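Local coordinates for Baccell_00875 (Bacteroides cellulosilyticus DSM 14838, PDB 5NOK), which is of unconfirmed function but is possibly a polysaccharide lyase, joining beta-sheet domains to a large alpha-helical region, at residues A285-M290 and D319-G324; A313-F318 and H329-V334; V79-E84 and E135-Y140. All coordinates share one frame; numbering follows the deposited sequence.

Contact 1: A285-M290 and D319-G324; sequences ACTAKM and DFYYNG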
# COMPACT_ATOMS: atom_id res chain seq x y z
N ALA A 285 -1.53 -19.33 -29.21
CA ALA A 285 -2.28 -18.22 -29.77
C ALA A 285 -2.34 -17.02 -28.84
O ALA A 285 -3.43 -16.53 -28.51
CB ALA A 285 -3.69 -18.70 -30.13
N CYS A 286 -1.16 -16.57 -28.41
CA CYS A 286 -1.04 -15.42 -27.58
C CYS A 286 -1.12 -14.14 -28.41
O CYS A 286 -0.33 -13.92 -29.33
CB CYS A 286 0.25 -15.44 -26.76
SG CYS A 286 0.27 -14.17 -25.46
N THR A 287 -2.05 -13.28 -28.02
CA THR A 287 -2.39 -12.02 -28.66
C THR A 287 -2.35 -10.98 -27.53
O THR A 287 -2.44 -11.33 -26.33
CB THR A 287 -3.80 -12.21 -29.33
OG1 THR A 287 -3.64 -12.27 -30.77
CG2 THR A 287 -4.82 -11.17 -28.98
N ALA A 288 -2.17 -9.72 -27.88
CA ALA A 288 -2.18 -8.65 -26.89
C ALA A 288 -2.85 -7.41 -27.36
O ALA A 288 -2.92 -7.15 -28.56
CB ALA A 288 -0.77 -8.30 -26.49
N LYS A 289 -3.29 -6.62 -26.38
CA LYS A 289 -3.89 -5.33 -26.61
C LYS A 289 -3.34 -4.27 -25.67
O LYS A 289 -2.94 -4.58 -24.55
CB LYS A 289 -5.39 -5.41 -26.43
CG LYS A 289 -6.04 -6.27 -27.48
CD LYS A 289 -7.54 -6.32 -27.31
CE LYS A 289 -8.12 -7.29 -28.33
NZ LYS A 289 -9.60 -7.21 -28.30
N MSE A 290 -3.37 -3.03 -26.15
CA MSE A 290 -2.94 -1.84 -25.43
C MSE A 290 -4.13 -0.90 -25.45
O MSE A 290 -4.51 -0.40 -26.51
CB MSE A 290 -1.74 -1.22 -26.13
CG MSE A 290 -1.24 0.01 -25.38
SE MSE A 290 0.35 0.73 -26.29
CE MSE A 290 -0.50 2.05 -27.49
N ASP A 319 -3.28 -6.01 -22.10
CA ASP A 319 -4.00 -7.26 -21.89
C ASP A 319 -3.32 -8.32 -22.72
O ASP A 319 -2.90 -8.05 -23.83
CB ASP A 319 -5.47 -7.14 -22.31
CG ASP A 319 -6.30 -6.26 -21.36
OD1 ASP A 319 -6.59 -6.68 -20.23
OD2 ASP A 319 -6.73 -5.15 -21.76
N PHE A 320 -3.17 -9.52 -22.16
CA PHE A 320 -2.70 -10.67 -22.91
C PHE A 320 -3.85 -11.64 -23.03
O PHE A 320 -4.53 -11.87 -22.05
CB PHE A 320 -1.53 -11.32 -22.18
CG PHE A 320 -0.25 -10.60 -22.37
CD1 PHE A 320 0.08 -9.55 -21.53
CD2 PHE A 320 0.61 -10.95 -23.41
CE1 PHE A 320 1.27 -8.87 -21.71
CE2 PHE A 320 1.81 -10.26 -23.60
CZ PHE A 320 2.14 -9.22 -22.75
N TYR A 321 -4.06 -12.18 -24.23
CA TYR A 321 -5.08 -13.20 -24.47
C TYR A 321 -4.36 -14.45 -24.94
O TYR A 321 -3.51 -14.38 -25.83
CB TYR A 321 -6.09 -12.74 -25.53
CG TYR A 321 -6.78 -11.49 -25.11
CD1 TYR A 321 -6.21 -10.24 -25.35
CD2 TYR A 321 -8.00 -11.53 -24.41
CE1 TYR A 321 -6.83 -9.07 -24.93
CE2 TYR A 321 -8.64 -10.36 -24.01
CZ TYR A 321 -8.04 -9.13 -24.26
OH TYR A 321 -8.64 -7.94 -23.85
N TYR A 322 -4.66 -15.60 -24.34
CA TYR A 322 -3.89 -16.81 -24.61
C TYR A 322 -4.71 -18.08 -24.28
O TYR A 322 -5.69 -18.01 -23.56
CB TYR A 322 -2.57 -16.77 -23.80
CG TYR A 322 -2.77 -16.68 -22.30
CD1 TYR A 322 -3.00 -15.47 -21.68
CD2 TYR A 322 -2.74 -17.81 -21.50
CE1 TYR A 322 -3.22 -15.38 -20.32
CE2 TYR A 322 -2.92 -17.73 -20.13
CZ TYR A 322 -3.18 -16.51 -19.55
OH TYR A 322 -3.37 -16.39 -18.19
N ASN A 323 -4.25 -19.21 -24.82
CA ASN A 323 -4.84 -20.55 -24.62
C ASN A 323 -6.32 -20.59 -24.87
O ASN A 323 -7.05 -21.21 -24.12
CB ASN A 323 -4.51 -21.10 -23.20
CG ASN A 323 -3.02 -21.32 -22.99
OD1 ASN A 323 -2.24 -21.18 -23.93
ND2 ASN A 323 -2.61 -21.66 -21.76
N GLY A 324 -6.76 -19.92 -25.93
CA GLY A 324 -8.17 -19.92 -26.33
C GLY A 324 -9.07 -18.94 -25.61
O GLY A 324 -9.74 -18.13 -26.27
O HOH W 1 -5.81 -17.70 -27.61
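Thr287 and Tyr321 form an antiparallel hydrogen-bonded pair, with Thr287 N donating to Tyr321 O at 2.9 Å. The return bond, from Tyr321 N to Thr287 O, is 2.8 Å long and almost straight at 178°. Lys289 and Asp319 repeat the pair of backbone hydrogen bonds two residues along, with Lys289 N 2.9 Å from Asp319 O. On the sheet side that carries Thr287, Lys289 and Tyr321, the extended lysine chain crosses the tyrosine at about a right angle, its CD 3.7 Å from Tyr321 CE1. Thr287 CG2 meets the neighbouring ring carbon, Tyr321 CD1, at 4.0 Å. The reverse side holds Ala288 and Phe320. Here Cys286 SG, turned anti to its own nitrogen (chi1 -169°), approaches the Phe320 ring at its edge, 3.8 Å from Phe320 CD2, in a sulfur-aromatic contact. Where the strands end, a water donates to Ala285 O (2.8 Å) and accepts from Gly324 N.

Beyond this first shell, Val306 of strand 303-309, not adjacent to either strand in the sheet, touches both Ala288 and Phe320, while Cys304 lies on Cys286. The Asp319 carboxylate is engaged by a salt bridge from Arg317, and Asn323 OD1 takes the backbone N-H of Glu284. Four backbone hydrogen bonds thus fix the register, side chains meet across it by van der Waals and sulfur-aromatic contact, and the Asp319 charge is answered within its own strand.

Contact 2: A313-F318 and H329-V334; sequences AGEVRF and HADCLV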
# COMPACT_ATOMS: atom_id res chain seq x y z
N ALA A 313 -0.25 10.64 -22.75
CA ALA A 313 -0.41 10.64 -21.28
C ALA A 313 -1.70 9.96 -20.90
O ALA A 313 -2.67 10.02 -21.64
CB ALA A 313 -0.37 12.05 -20.71
N GLY A 314 -1.69 9.27 -19.76
CA GLY A 314 -2.86 8.53 -19.29
C GLY A 314 -2.57 7.06 -18.92
O GLY A 314 -1.45 6.54 -19.06
N GLU A 315 -3.60 6.43 -18.40
CA GLU A 315 -3.64 5.01 -18.12
C GLU A 315 -3.28 4.20 -19.38
O GLU A 315 -3.81 4.45 -20.46
CB GLU A 315 -5.06 4.64 -17.66
CG GLU A 315 -5.19 3.29 -16.98
CD GLU A 315 -4.46 3.22 -15.64
OE1 GLU A 315 -4.09 4.30 -15.12
OE2 GLU A 315 -4.27 2.08 -15.12
N VAL A 316 -2.38 3.25 -19.23
CA VAL A 316 -2.18 2.22 -20.25
C VAL A 316 -2.38 0.83 -19.64
O VAL A 316 -1.67 0.45 -18.72
CB VAL A 316 -0.82 2.36 -20.91
CG1 VAL A 316 -0.64 1.31 -22.00
CG2 VAL A 316 -0.67 3.76 -21.52
N ARG A 317 -3.37 0.10 -20.13
CA ARG A 317 -3.61 -1.29 -19.74
C ARG A 317 -3.12 -2.18 -20.87
O ARG A 317 -3.49 -1.98 -22.05
CB ARG A 317 -5.08 -1.52 -19.50
CG ARG A 317 -5.44 -2.91 -18.95
CD ARG A 317 -6.96 -3.05 -18.83
NE ARG A 317 -7.41 -4.44 -18.78
CZ ARG A 317 -7.89 -5.09 -17.70
NH1 ARG A 317 -8.04 -4.49 -16.52
NH2 ARG A 317 -8.26 -6.37 -17.83
N PHE A 318 -2.27 -3.14 -20.51
CA PHE A 318 -1.82 -4.15 -21.44
C PHE A 318 -2.59 -5.43 -21.12
O PHE A 318 -2.54 -5.87 -19.98
CB PHE A 318 -0.33 -4.41 -21.30
CG PHE A 318 0.52 -3.28 -21.79
CD1 PHE A 318 0.74 -3.11 -23.15
CD2 PHE A 318 1.08 -2.38 -20.91
CE1 PHE A 318 1.52 -2.07 -23.62
CE2 PHE A 318 1.86 -1.33 -21.36
CZ PHE A 318 2.08 -1.17 -22.71
N HIS A 329 -3.50 -9.09 -17.33
CA HIS A 329 -3.17 -7.72 -17.69
C HIS A 329 -2.08 -7.15 -16.84
O HIS A 329 -1.68 -7.78 -15.87
CB HIS A 329 -4.42 -6.84 -17.65
CG HIS A 329 -4.84 -6.43 -16.27
ND1 HIS A 329 -5.51 -7.28 -15.42
CD2 HIS A 329 -4.69 -5.26 -15.61
CE1 HIS A 329 -5.76 -6.64 -14.29
NE2 HIS A 329 -5.27 -5.41 -14.37
N ALA A 330 -1.55 -6.00 -17.27
CA ALA A 330 -0.72 -5.11 -16.46
C ALA A 330 -1.28 -3.71 -16.55
O ALA A 330 -1.86 -3.33 -17.59
CB ALA A 330 0.72 -5.10 -16.93
N ASP A 331 -1.09 -2.93 -15.47
CA ASP A 331 -1.53 -1.52 -15.41
C ASP A 331 -0.29 -0.61 -15.34
O ASP A 331 0.50 -0.68 -14.38
CB ASP A 331 -2.43 -1.26 -14.20
CG ASP A 331 -3.72 -2.12 -14.21
OD1 ASP A 331 -4.44 -2.10 -15.25
OD2 ASP A 331 -4.02 -2.80 -13.17
N CYS A 332 -0.10 0.18 -16.39
CA CYS A 332 0.94 1.20 -16.45
C CYS A 332 0.35 2.60 -16.57
O CYS A 332 -0.82 2.75 -16.94
CB CYS A 332 1.83 0.93 -17.64
SG CYS A 332 2.52 -0.74 -17.60
N LEU A 333 1.16 3.61 -16.26
CA LEU A 333 0.77 5.02 -16.35
C LEU A 333 1.76 5.75 -17.20
O LEU A 333 2.95 5.53 -17.06
CB LEU A 333 0.78 5.67 -14.98
CG LEU A 333 0.30 7.12 -14.93
CD1 LEU A 333 -1.19 7.24 -15.26
CD2 LEU A 333 0.57 7.71 -13.56
N VAL A 334 1.28 6.64 -18.05
CA VAL A 334 2.16 7.53 -18.81
C VAL A 334 1.90 8.96 -18.37
O VAL A 334 0.76 9.43 -18.45
CB VAL A 334 1.96 7.40 -20.31
CG1 VAL A 334 2.94 8.32 -21.05
CG2 VAL A 334 2.20 5.96 -20.73
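The beta hairpin of strands 314-322 and 326-335 brings Arg317 onto His329 and pairs Val316 with Cys332. Three antiparallel hydrogen-bonded pairs, Gly314 with Val334, Val316 with Cys332 and Phe318 with Ala330, hold the arms together. Within the middle pair Val316 N lies 2.8 Å from Cys332 O, well above the carbonyl plane.

The guanidinium of Arg317 lies flat on the imidazole of His329, with centres 3.8 Å apart and planes only 8° from parallel. Arg317 NH1 rests over one ring face, 3.6 Å from His329 CD2; the arginine reaches it with CG anti to the backbone N (chi1 -174°) and the chain extended from there to NE. Arg317 NE is salt-bridged to Asp319, and Trp168 also meets the histidine ring. A weak bond of 3.1 Å runs from His329 NE2 to Asp331 OD2. A leucine in place of Arg317 would probably cost the imidazole its flat, charged stacking partner and leave the Asp319 carboxylate without its mate.

The other side is apolar. Val316 CG2 meets Val334 CG2 at 3.7 Å, and Cys332 SG lies at the edge of the Phe318 ring, 3.9 Å from Phe318 CE2. Strand 259-262 packs on Ala330 and Cys332.

Back on the polar side, Glu315 OE2 comes within 4.2 Å of Asp331 OD1, while Glu315 OE1 is hydrogen-bonded to Tyr585. The two acidic groups are likely to disfavour each other, a cost that Arg317, its NH1 4.5 Å from Asp331 OD1, would partly offset through charge alone.

Contact 3: V79-E84 and E135-Y140; sequences VVKGRE and EPVSLY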
# COMPACT_ATOMS: atom_id res chain seq x y z
N VAL A 79 -28.53 -11.87 -9.01
CA VAL A 79 -29.16 -12.55 -10.12
C VAL A 79 -30.17 -11.59 -10.78
O VAL A 79 -30.97 -10.97 -10.09
CB VAL A 79 -29.71 -13.94 -9.69
CG1 VAL A 79 -30.54 -13.86 -8.44
CG2 VAL A 79 -30.48 -14.62 -10.79
N VAL A 80 -30.05 -11.42 -12.09
CA VAL A 80 -30.86 -10.51 -12.87
C VAL A 80 -31.55 -11.28 -13.99
O VAL A 80 -30.88 -11.97 -14.79
CB VAL A 80 -30.01 -9.35 -13.47
CG1 VAL A 80 -30.84 -8.46 -14.39
CG2 VAL A 80 -29.40 -8.50 -12.36
N LYS A 81 -32.88 -11.20 -14.00
CA LYS A 81 -33.72 -11.77 -15.02
C LYS A 81 -34.73 -10.70 -15.36
O LYS A 81 -35.63 -10.45 -14.58
CB LYS A 81 -34.47 -12.99 -14.47
CG LYS A 81 -33.60 -14.16 -14.06
CD LYS A 81 -34.45 -15.37 -13.65
CE LYS A 81 -34.81 -15.36 -12.17
NZ LYS A 81 -35.81 -16.43 -11.88
N GLY A 82 -34.56 -10.03 -16.50
CA GLY A 82 -35.42 -8.92 -16.83
C GLY A 82 -35.28 -7.83 -15.79
O GLY A 82 -34.17 -7.47 -15.41
N ARG A 83 -36.41 -7.31 -15.33
CA ARG A 83 -36.43 -6.27 -14.28
C ARG A 83 -36.15 -6.82 -12.88
O ARG A 83 -35.85 -6.02 -11.98
CB ARG A 83 -37.78 -5.53 -14.24
CG ARG A 83 -38.11 -4.77 -15.52
CD ARG A 83 -39.11 -3.63 -15.31
NE ARG A 83 -40.17 -4.02 -14.39
CZ ARG A 83 -41.15 -4.88 -14.66
NH1 ARG A 83 -41.26 -5.47 -15.85
NH2 ARG A 83 -42.03 -5.14 -13.71
N GLU A 84 -36.24 -8.14 -12.71
CA GLU A 84 -35.95 -8.76 -11.41
C GLU A 84 -34.42 -8.83 -11.10
O GLU A 84 -33.66 -9.47 -11.81
CB GLU A 84 -36.57 -10.15 -11.31
CG GLU A 84 -36.62 -10.65 -9.87
CD GLU A 84 -36.93 -12.14 -9.70
OE1 GLU A 84 -36.97 -12.90 -10.70
OE2 GLU A 84 -37.13 -12.56 -8.53
N GLU A 135 -35.16 -20.00 -17.60
CA GLU A 135 -34.78 -18.75 -18.30
C GLU A 135 -33.26 -18.45 -18.16
O GLU A 135 -32.65 -18.78 -17.14
CB GLU A 135 -35.61 -17.56 -17.76
N PRO A 136 -32.66 -17.79 -19.17
CA PRO A 136 -31.29 -17.30 -19.01
C PRO A 136 -31.15 -16.31 -17.85
O PRO A 136 -32.09 -15.61 -17.47
CB PRO A 136 -30.99 -16.60 -20.35
CG PRO A 136 -31.94 -17.18 -21.33
CD PRO A 136 -33.18 -17.50 -20.52
N VAL A 137 -29.96 -16.26 -17.29
CA VAL A 137 -29.74 -15.42 -16.14
C VAL A 137 -28.46 -14.66 -16.30
O VAL A 137 -27.52 -15.17 -16.89
CB VAL A 137 -29.77 -16.30 -14.88
CG1 VAL A 137 -28.46 -17.05 -14.66
CG2 VAL A 137 -30.05 -15.46 -13.69
N SER A 138 -28.42 -13.43 -15.79
CA SER A 138 -27.19 -12.65 -15.67
C SER A 138 -26.80 -12.62 -14.21
O SER A 138 -27.65 -12.37 -13.35
CB SER A 138 -27.37 -11.22 -16.17
OG SER A 138 -27.36 -11.15 -17.58
N LEU A 139 -25.52 -12.87 -13.92
CA LEU A 139 -25.00 -12.78 -12.55
C LEU A 139 -24.02 -11.61 -12.45
O LEU A 139 -23.07 -11.54 -13.24
CB LEU A 139 -24.33 -14.08 -12.16
CG LEU A 139 -25.15 -15.38 -12.16
CD1 LEU A 139 -24.37 -16.47 -11.46
CD2 LEU A 139 -26.49 -15.21 -11.47
N TYR A 140 -24.26 -10.68 -11.51
CA TYR A 140 -23.38 -9.54 -11.26
C TYR A 140 -22.81 -9.65 -9.87
O TYR A 140 -23.36 -10.32 -8.99
CB TYR A 140 -24.13 -8.22 -11.38
CG TYR A 140 -24.65 -7.91 -12.75
CD1 TYR A 140 -25.87 -8.40 -13.17
CD2 TYR A 140 -23.93 -7.10 -13.63
CE1 TYR A 140 -26.38 -8.10 -14.43
CE2 TYR A 140 -24.42 -6.80 -14.89
CZ TYR A 140 -25.65 -7.31 -15.29
OH TYR A 140 -26.14 -7.04 -16.54
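Strand 75-81, just before it turns back in a tight hairpin, pairs antiparallel with the start of strand 137-145, and Val80 faces Ser138 at the centre of the contact. These two form a hydrogen-bonded pair: Val80 N donates to Ser138 O at 2.9 Å, and Ser138 N answers to Val80 O at 3.0 Å with an N-H...O angle of 173°. The adjoining pair, Val79 with Leu139, is non-hydrogen-bonded; there the CA-H of Val79 points at Ser138 O, and the isobutyl group of Leu139 brings CD2 to 3.9 Å from Val79 CB.

On the side shared by Val80 and Ser138, the valine extends one branch to the aromatic ring of Tyr140. With CG1 anti to the backbone N (chi1 175°), CG2 lies beside that N and anti to the carbonyl carbon, and meets the ring obliquely, 3.6 Å from Tyr140 CD1. Further along, Lys81 contributes aliphatic carbon, its CG 4.0 Å from Pro136 O, before its chain bends at chi3. The amine at its end is salt-bridged to Asp109, with only a long approach to Glu84.

Lys81 also begins the type II' turn that ends at Glu84, closed by Glu84 N to Lys81 O at 3.0 Å; the reciprocal bond from Lys81 N to Glu84 O, 2.9 Å, completes the pair. Gly82 occupies its second position with a positive phi of 61°, which favours glycine.

The turn leads straight into strand 84-90, so strand 75-81 lies between that strand and 137-145. Beyond strand 137-145 comes strand 225-227, whose Leu225 and Leu227 touch Leu139 and Val137. Ile110, from strand 110-119 of a second sheet, packs on both Val137 and Leu139, bringing the two sheets together at this point.

Contacts 1 and 2 belong to one sheet and share strand 314-322, which lies between strand 287-290 in contact 1 and strand 326-335 in contact 2. Their centres are 16 Å apart, and they touch where Met290 packs on Val316 and Phe318 and where Asp319 meets His329. Their segments alternate along the chain. Contact 3 comes earlier in sequence and lies in a different sheet, its centre about 30 Å from that of contact 1 and 33 Å from that of contact 2; its nearest atoms stay about 18 and 16 Å from theirs. The first sheet uses strands between 259 and 335, ahead of the helix-rich part; the second also draws on strands near the C-terminus.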